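Local structure of glyoxylate-induced Protein (Pseudomonas aeruginosa, 1SQ4) at residues A[47-51]-A[78-84]; A[100-106]-A[125-131]. The protein is of unknown function in the cell but, as a double beta-barrel protein of the cupin superfamily, may act as a ureidoglycine aminohydrolase. One frame throughout, in Å; residues are numbered along the deposited sequence.

Interaction 1. Residues A[47-51]-A[78-84]; sequences PFWDN and NGGSDKP
Trp-49 and Ser-81 meet at the outer edge of one sheet of a cupin beta-barrel, where the loop leading into strand 52-57 runs antiparallel to the outermost strand, 79-81, of a four-stranded sheet. The methylene of Ser-81 sits over the five-membered ring of Trp-49, CB lying 3.7 Å from the ring centroid in a CH-pi contact. CG of the tryptophan stands beside the backbone N, opposite the carbonyl carbon (chi1 -76°), and the indole swings across strand 79-81. Its six-membered ring meets Pro-84, the side chains crossing at about a right angle, with Trp-49 CZ2 3.5 Å from Pro-84 CB. Beyond the segments, Trp-49 also packs on Val-128 and Leu-75, which ties the loop to both sheets of the barrel.

The Lys-83 chain passes Phe-48 at a slant. It bends at chi3 (72°) and brings NZ over one face of the Phe-48 ring, 4.1 Å from the centroid and shifted toward the rim, a cation-pi pair. Phe-48 also packs on Asp-149 of the second subunit.

Between the backbones, Asp-50 and Gly-80 form a hydrogen-bonded antiparallel pair, Asp-50 N to Gly-80 O and Gly-80 N to Asp-50 O, each 2.9 Å. A water bridges the side-chain amides of Asn-51 and Asn-78. Ser-81 OG has two bonds: it accepts from Lys-83 N, closing an ST turn, and donates to Phe-48 O at 2.8 Å, approaching from 34° out of the carbonyl plane.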
loop_
_atom_site.group_PDB
_atom_site.type_symbol
_atom_site.label_atom_id
_atom_site.label_comp_id
_atom_site.label_asym_id
_atom_site.label_seq_id
_atom_site.Cartn_x
_atom_site.Cartn_y
_atom_site.Cartn_z
ATOM N N PRO A 47 -21.271 9.630 37.070
ATOM C CA PRO A 47 -21.636 9.990 38.437
ATOM C C PRO A 47 -23.121 10.088 38.580
ATOM O O PRO A 47 -23.818 10.469 37.640
ATOM C CB PRO A 47 -20.993 11.354 38.624
ATOM C CG PRO A 47 -19.780 11.268 37.800
ATOM C CD PRO A 47 -20.294 10.588 36.529
ATOM N N PHE A 48 -23.604 9.744 39.763
ATOM C CA PHE A 48 -25.016 9.858 40.044
ATOM C C PHE A 48 -25.895 8.855 39.292
ATOM O O PHE A 48 -27.085 9.098 39.079
ATOM C CB PHE A 48 -25.452 11.295 39.730
ATOM C CG PHE A 48 -24.546 12.353 40.334
ATOM C CD1 PHE A 48 -24.310 12.383 41.712
ATOM C CD2 PHE A 48 -23.938 13.323 39.537
ATOM C CE1 PHE A 48 -23.500 13.366 42.285
ATOM C CE2 PHE A 48 -23.124 14.312 40.107
ATOM C CZ PHE A 48 -22.901 14.331 41.486
ATOM N N TRP A 49 -25.329 7.731 38.871
ATOM C CA TRP A 49 -26.149 6.739 38.184
ATOM C C TRP A 49 -26.177 5.424 38.948
ATOM O O TRP A 49 -25.132 4.861 39.270
ATOM C CB TRP A 49 -25.656 6.503 36.749
ATOM C CG TRP A 49 -26.008 7.603 35.768
ATOM C CD1 TRP A 49 -25.372 8.802 35.615
ATOM C CD2 TRP A 49 -27.073 7.590 34.809
ATOM N NE1 TRP A 49 -25.975 9.536 34.615
ATOM C CE2 TRP A 49 -27.023 8.814 34.106
ATOM C CE3 TRP A 49 -28.066 6.662 34.476
ATOM C CZ2 TRP A 49 -27.927 9.137 33.085
ATOM C CZ3 TRP A 49 -28.972 6.982 33.456
ATOM C CH2 TRP A 49 -28.892 8.214 32.775
ATOM N N ASP A 50 -27.384 4.947 39.241
ATOM C CA ASP A 50 -27.562 3.691 39.962
ATOM C C ASP A 50 -27.818 2.557 38.990
ATOM O O ASP A 50 -28.613 2.689 38.057
ATOM C CB ASP A 50 -28.750 3.780 40.921
ATOM C CG ASP A 50 -28.830 5.115 41.620
ATOM O OD1 ASP A 50 -27.871 5.454 42.353
ATOM O OD2 ASP A 50 -29.848 5.822 41.432
ATOM N N ASN A 51 -27.139 1.442 39.235
ATOM C CA ASN A 51 -27.258 0.237 38.427
ATOM C C ASN A 51 -27.162 0.504 36.940
ATOM O O ASN A 51 -27.995 0.054 36.161
ATOM C CB ASN A 51 -28.573 -0.474 38.754
ATOM C CG ASN A 51 -28.691 -0.797 40.227
ATOM O OD1 ASN A 51 -27.729 -1.260 40.845
ATOM N ND2 ASN A 51 -29.868 -0.559 40.802
ATOM N N ASN A 78 -34.545 -0.863 38.650
ATOM C CA ASN A 78 -34.416 0.211 39.628
ATOM C C ASN A 78 -33.246 1.135 39.299
ATOM O O ASN A 78 -32.914 2.021 40.079
ATOM C CB ASN A 78 -34.258 -0.394 41.029
ATOM C CG ASN A 78 -34.513 0.608 42.129
ATOM O OD1 ASN A 78 -35.613 1.153 42.240
ATOM N ND2 ASN A 78 -33.498 0.864 42.954
ATOM N N GLY A 79 -32.638 0.937 38.132
ATOM C CA GLY A 79 -31.520 1.771 37.729
ATOM C C GLY A 79 -31.933 3.097 37.116
ATOM O O GLY A 79 -33.095 3.292 36.753
ATOM N N GLY A 80 -30.972 4.014 36.995
ATOM C CA GLY A 80 -31.252 5.323 36.425
ATOM C C GLY A 80 -30.566 6.456 37.177
ATOM O O GLY A 80 -29.526 6.243 37.794
ATOM N N SER A 81 -31.152 7.652 37.142
ATOM C CA SER A 81 -30.570 8.821 37.806
ATOM C C SER A 81 -31.475 10.063 37.935
ATOM O O SER A 81 -32.333 10.311 37.086
ATOM C CB SER A 81 -29.304 9.239 37.065
ATOM O OG SER A 81 -28.870 10.517 37.496
ATOM N N ASP A 82 -31.269 10.859 38.984
ATOM C CA ASP A 82 -32.066 12.070 39.150
ATOM C C ASP A 82 -31.293 13.309 38.738
ATOM O O ASP A 82 -31.807 14.424 38.792
ATOM C CB ASP A 82 -32.556 12.202 40.585
ATOM C CG ASP A 82 -33.541 11.116 40.945
ATOM O OD1 ASP A 82 -34.488 10.899 40.152
ATOM O OD2 ASP A 82 -33.366 10.478 42.010
ATOM N N LYS A 83 -30.052 13.095 38.321
ATOM C CA LYS A 83 -29.174 14.159 37.856
ATOM C C LYS A 83 -28.389 13.529 36.718
ATOM O O LYS A 83 -27.166 13.438 36.769
ATOM C CB LYS A 83 -28.232 14.595 38.978
ATOM C CG LYS A 83 -28.950 15.226 40.160
ATOM C CD LYS A 83 -28.125 15.188 41.457
ATOM C CE LYS A 83 -26.942 16.146 41.445
ATOM N NZ LYS A 83 -26.178 16.098 42.725
ATOM N N PRO A 84 -29.095 13.100 35.661
ATOM C CA PRO A 84 -28.505 12.457 34.483
ATOM C C PRO A 84 -27.484 13.289 33.710
ATOM O O PRO A 84 -26.400 12.803 33.386
ATOM C CB PRO A 84 -29.726 12.100 33.650
ATOM C CG PRO A 84 -30.640 13.249 33.925
ATOM C CD PRO A 84 -30.505 13.451 35.411
HETATM O O HOH W 1 -31.207 -0.801 43.801
#

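Interaction 2. Residues A[100-106]-A[125-131]; sequences ELSLTLQ and DYKVRNT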
loop_
_atom_site.group_PDB
_atom_site.type_symbol
_atom_site.label_atom_id
_atom_site.label_comp_id
_atom_site.label_asym_id
_atom_site.label_seq_id
_atom_site.Cartn_x
_atom_site.Cartn_y
_atom_site.Cartn_z
ATOM N N GLU A 100 -38.257 -1.166 28.937
ATOM C CA GLU A 100 -39.086 0.017 29.104
ATOM C C GLU A 100 -38.381 1.031 29.996
ATOM O O GLU A 100 -37.952 0.707 31.102
ATOM C CB GLU A 100 -40.426 -0.361 29.725
ATOM C CG GLU A 100 -41.362 0.810 29.978
ATOM C CD GLU A 100 -42.448 0.465 30.992
ATOM O OE1 GLU A 100 -42.985 -0.670 30.917
ATOM O OE2 GLU A 100 -42.766 1.326 31.851
ATOM N N LEU A 101 -38.257 2.257 29.500
ATOM C CA LEU A 101 -37.606 3.318 30.248
ATOM C C LEU A 101 -38.654 4.314 30.707
ATOM O O LEU A 101 -39.642 4.560 30.016
ATOM C CB LEU A 101 -36.561 4.024 29.373
ATOM C CG LEU A 101 -35.591 5.036 30.002
ATOM C CD1 LEU A 101 -34.817 4.372 31.121
ATOM C CD2 LEU A 101 -34.622 5.553 28.951
ATOM N N SER A 102 -38.437 4.872 31.889
ATOM C CA SER A 102 -39.347 5.857 32.451
ATOM C C SER A 102 -38.624 7.198 32.447
ATOM O O SER A 102 -37.644 7.384 33.170
ATOM C CB SER A 102 -39.729 5.458 33.875
ATOM O OG SER A 102 -40.634 6.375 34.453
ATOM N N LEU A 103 -39.102 8.120 31.616
ATOM C CA LEU A 103 -38.504 9.451 31.499
ATOM C C LEU A 103 -39.414 10.544 32.034
ATOM O O LEU A 103 -40.588 10.625 31.678
ATOM C CB LEU A 103 -38.184 9.773 30.032
ATOM C CG LEU A 103 -37.748 11.214 29.718
ATOM C CD1 LEU A 103 -36.400 11.471 30.343
ATOM C CD2 LEU A 103 -37.687 11.439 28.227
ATOM N N THR A 104 -38.861 11.390 32.890
ATOM C CA THR A 104 -39.612 12.505 33.435
ATOM C C THR A 104 -38.993 13.724 32.763
ATOM O O THR A 104 -37.902 14.169 33.127
ATOM C CB THR A 104 -39.460 12.585 34.961
ATOM O OG1 THR A 104 -39.993 11.396 35.547
ATOM C CG2 THR A 104 -40.199 13.775 35.510
ATOM N N LEU A 105 -39.685 14.244 31.757
ATOM C CA LEU A 105 -39.185 15.381 31.015
ATOM C C LEU A 105 -40.178 16.521 31.026
ATOM O O LEU A 105 -41.341 16.347 30.664
ATOM C CB LEU A 105 -38.889 14.960 29.576
ATOM C CG LEU A 105 -38.254 16.013 28.672
ATOM C CD1 LEU A 105 -36.910 16.384 29.237
ATOM C CD2 LEU A 105 -38.111 15.486 27.250
ATOM N N GLN A 106 -39.714 17.694 31.444
ATOM C CA GLN A 106 -40.575 18.865 31.486
ATOM C C GLN A 106 -41.824 18.583 32.301
ATOM O O GLN A 106 -42.947 18.765 31.823
ATOM C CB GLN A 106 -40.983 19.270 30.064
ATOM C CG GLN A 106 -40.511 20.661 29.675
ATOM C CD GLN A 106 -38.990 20.764 29.645
ATOM O OE1 GLN A 106 -38.302 20.367 30.595
ATOM N NE2 GLN A 106 -38.460 21.317 28.557
ATOM N N ASP A 125 -34.426 20.070 32.472
ATOM C CA ASP A 125 -34.416 19.149 33.600
ATOM C C ASP A 125 -35.193 17.895 33.256
ATOM O O ASP A 125 -36.271 17.954 32.664
ATOM C CB ASP A 125 -35.034 19.782 34.843
ATOM C CG ASP A 125 -34.273 20.990 35.315
ATOM O OD1 ASP A 125 -33.019 20.926 35.369
ATOM O OD2 ASP A 125 -34.933 22.003 35.647
ATOM N N TYR A 126 -34.640 16.757 33.643
ATOM C CA TYR A 126 -35.289 15.495 33.377
ATOM C C TYR A 126 -34.626 14.423 34.196
ATOM O O TYR A 126 -33.635 14.675 34.876
ATOM C CB TYR A 126 -35.160 15.133 31.900
ATOM C CG TYR A 126 -33.796 14.617 31.472
ATOM C CD1 TYR A 126 -32.743 15.494 31.197
ATOM C CD2 TYR A 126 -33.579 13.250 31.282
ATOM C CE1 TYR A 126 -31.507 15.023 30.727
ATOM C CE2 TYR A 126 -32.352 12.768 30.818
ATOM C CZ TYR A 126 -31.324 13.662 30.539
ATOM O OH TYR A 126 -30.129 13.183 30.052
ATOM N N LYS A 127 -35.175 13.222 34.137
ATOM C CA LYS A 127 -34.567 12.120 34.847
ATOM C C LYS A 127 -35.078 10.817 34.293
ATOM O O LYS A 127 -36.168 10.771 33.737
ATOM C CB LYS A 127 -34.789 12.251 36.355
ATOM C CG LYS A 127 -36.178 12.644 36.798
ATOM C CD LYS A 127 -36.143 13.056 38.252
ATOM C CE LYS A 127 -37.527 13.376 38.757
ATOM N NZ LYS A 127 -37.533 13.624 40.233
ATOM N N VAL A 128 -34.261 9.775 34.400
ATOM C CA VAL A 128 -34.613 8.466 33.862
ATOM C C VAL A 128 -34.577 7.365 34.905
ATOM O O VAL A 128 -33.701 7.326 35.766
ATOM C CB VAL A 128 -33.655 8.051 32.700
ATOM C CG1 VAL A 128 -33.697 9.075 31.596
ATOM C CG2 VAL A 128 -32.246 7.906 33.212
ATOM N N ARG A 129 -35.521 6.448 34.821
ATOM C CA ARG A 129 -35.539 5.384 35.794
ATOM C C ARG A 129 -36.107 4.122 35.163
ATOM O O ARG A 129 -36.940 4.187 34.251
ATOM C CB ARG A 129 -36.369 5.834 37.008
ATOM C CG ARG A 129 -36.451 4.837 38.151
ATOM C CD ARG A 129 -35.097 4.574 38.790
ATOM N NE ARG A 129 -34.533 5.760 39.429
ATOM C CZ ARG A 129 -33.314 5.808 39.955
ATOM N NH1 ARG A 129 -32.874 6.924 40.514
ATOM N NH2 ARG A 129 -32.526 4.742 39.914
ATOM N N ASN A 130 -35.622 2.973 35.627
ATOM C CA ASN A 130 -36.103 1.691 35.128
ATOM C C ASN A 130 -37.025 1.121 36.206
ATOM O O ASN A 130 -36.553 0.502 37.176
ATOM C CB ASN A 130 -34.936 0.728 34.877
ATOM C CG ASN A 130 -35.401 -0.622 34.354
ATOM O OD1 ASN A 130 -34.597 -1.539 34.152
ATOM N ND2 ASN A 130 -36.713 -0.752 34.137
ATOM N N THR A 131 -38.332 1.339 36.033
ATOM C CA THR A 131 -39.330 0.872 36.998
ATOM C C THR A 131 -39.793 -0.553 36.772
ATOM O O THR A 131 -40.678 -1.010 37.477
ATOM C CB THR A 131 -40.604 1.762 37.014
ATOM O OG1 THR A 131 -41.237 1.724 35.733
ATOM C CG2 THR A 131 -40.270 3.198 37.361
#
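The phenol ring of Tyr-126 is met obliquely by two leucine methyls from the neighbouring strand, neither squarely over a face nor at an edge. CD1 of Leu-103 reaches the ring at CD2, 3.5 Å away, while CD1 of Leu-105 touches the root of the side chain, 3.4 Å from Tyr-126 CB. The ring starts from the crowded position between backbone N and carbonyl carbon (chi1 76°), and its far end leads away from strand 101-105, toward Trp-140 and Ile-120 on the large sheet opposite. The same Leu-103 methyl also packs against Val-128 CG1 at 3.8 Å. Further along, Leu-101 CD1 comes within 3.8 Å of Arg-129 O and packs near Val-128 CB.

These residues line the inward face of one wall of the cupin barrel, a four-stranded antiparallel sheet in which 101-105 and 126-129 are the two central strands. Their axes pass 4.7 Å apart, with directions 167° from one another. Ser-102 with Arg-129 and Thr-104 with Lys-127 are the hydrogen-bonded pairs. The bond from Thr-104 N to Lys-127 O is nearly straight (172° at the hydrogen), whereas the return bond from Lys-127 N to Thr-104 O is longer at 3.1 Å and more bent.

On the outward face Lys-127 CG rests against Thr-104 CB, 3.8 Å away. Arg-129 turns its guanidinium group away from strand 101-105, to a salt bridge with Asp-50 and a hydrogen bond to Asn-78 O.

Interactions 1 and 2 have centres 10 Å apart and share one sheet: strand 79-81 pairs with strand 126-129, while Asp-50 pairs with Gly-80 on its other side, giving the order 47-51, 78-84, 125-131, 100-106. Between the two contacts the backbone bond from Asn-130 N to Gly-79 O measures 2.8 Å. A side chain makes a second join close by: Arg-129 NH2 lies 2.8 Å from Asn-78 O, a probable hydrogen bond, so interaction 2 holds the start of segment 78-84 by side chain as well as by backbone. A thiocyanate ion, probably from the crystallisation liquor, lies about 5 Å from the Phe-48 side chain of interaction 1.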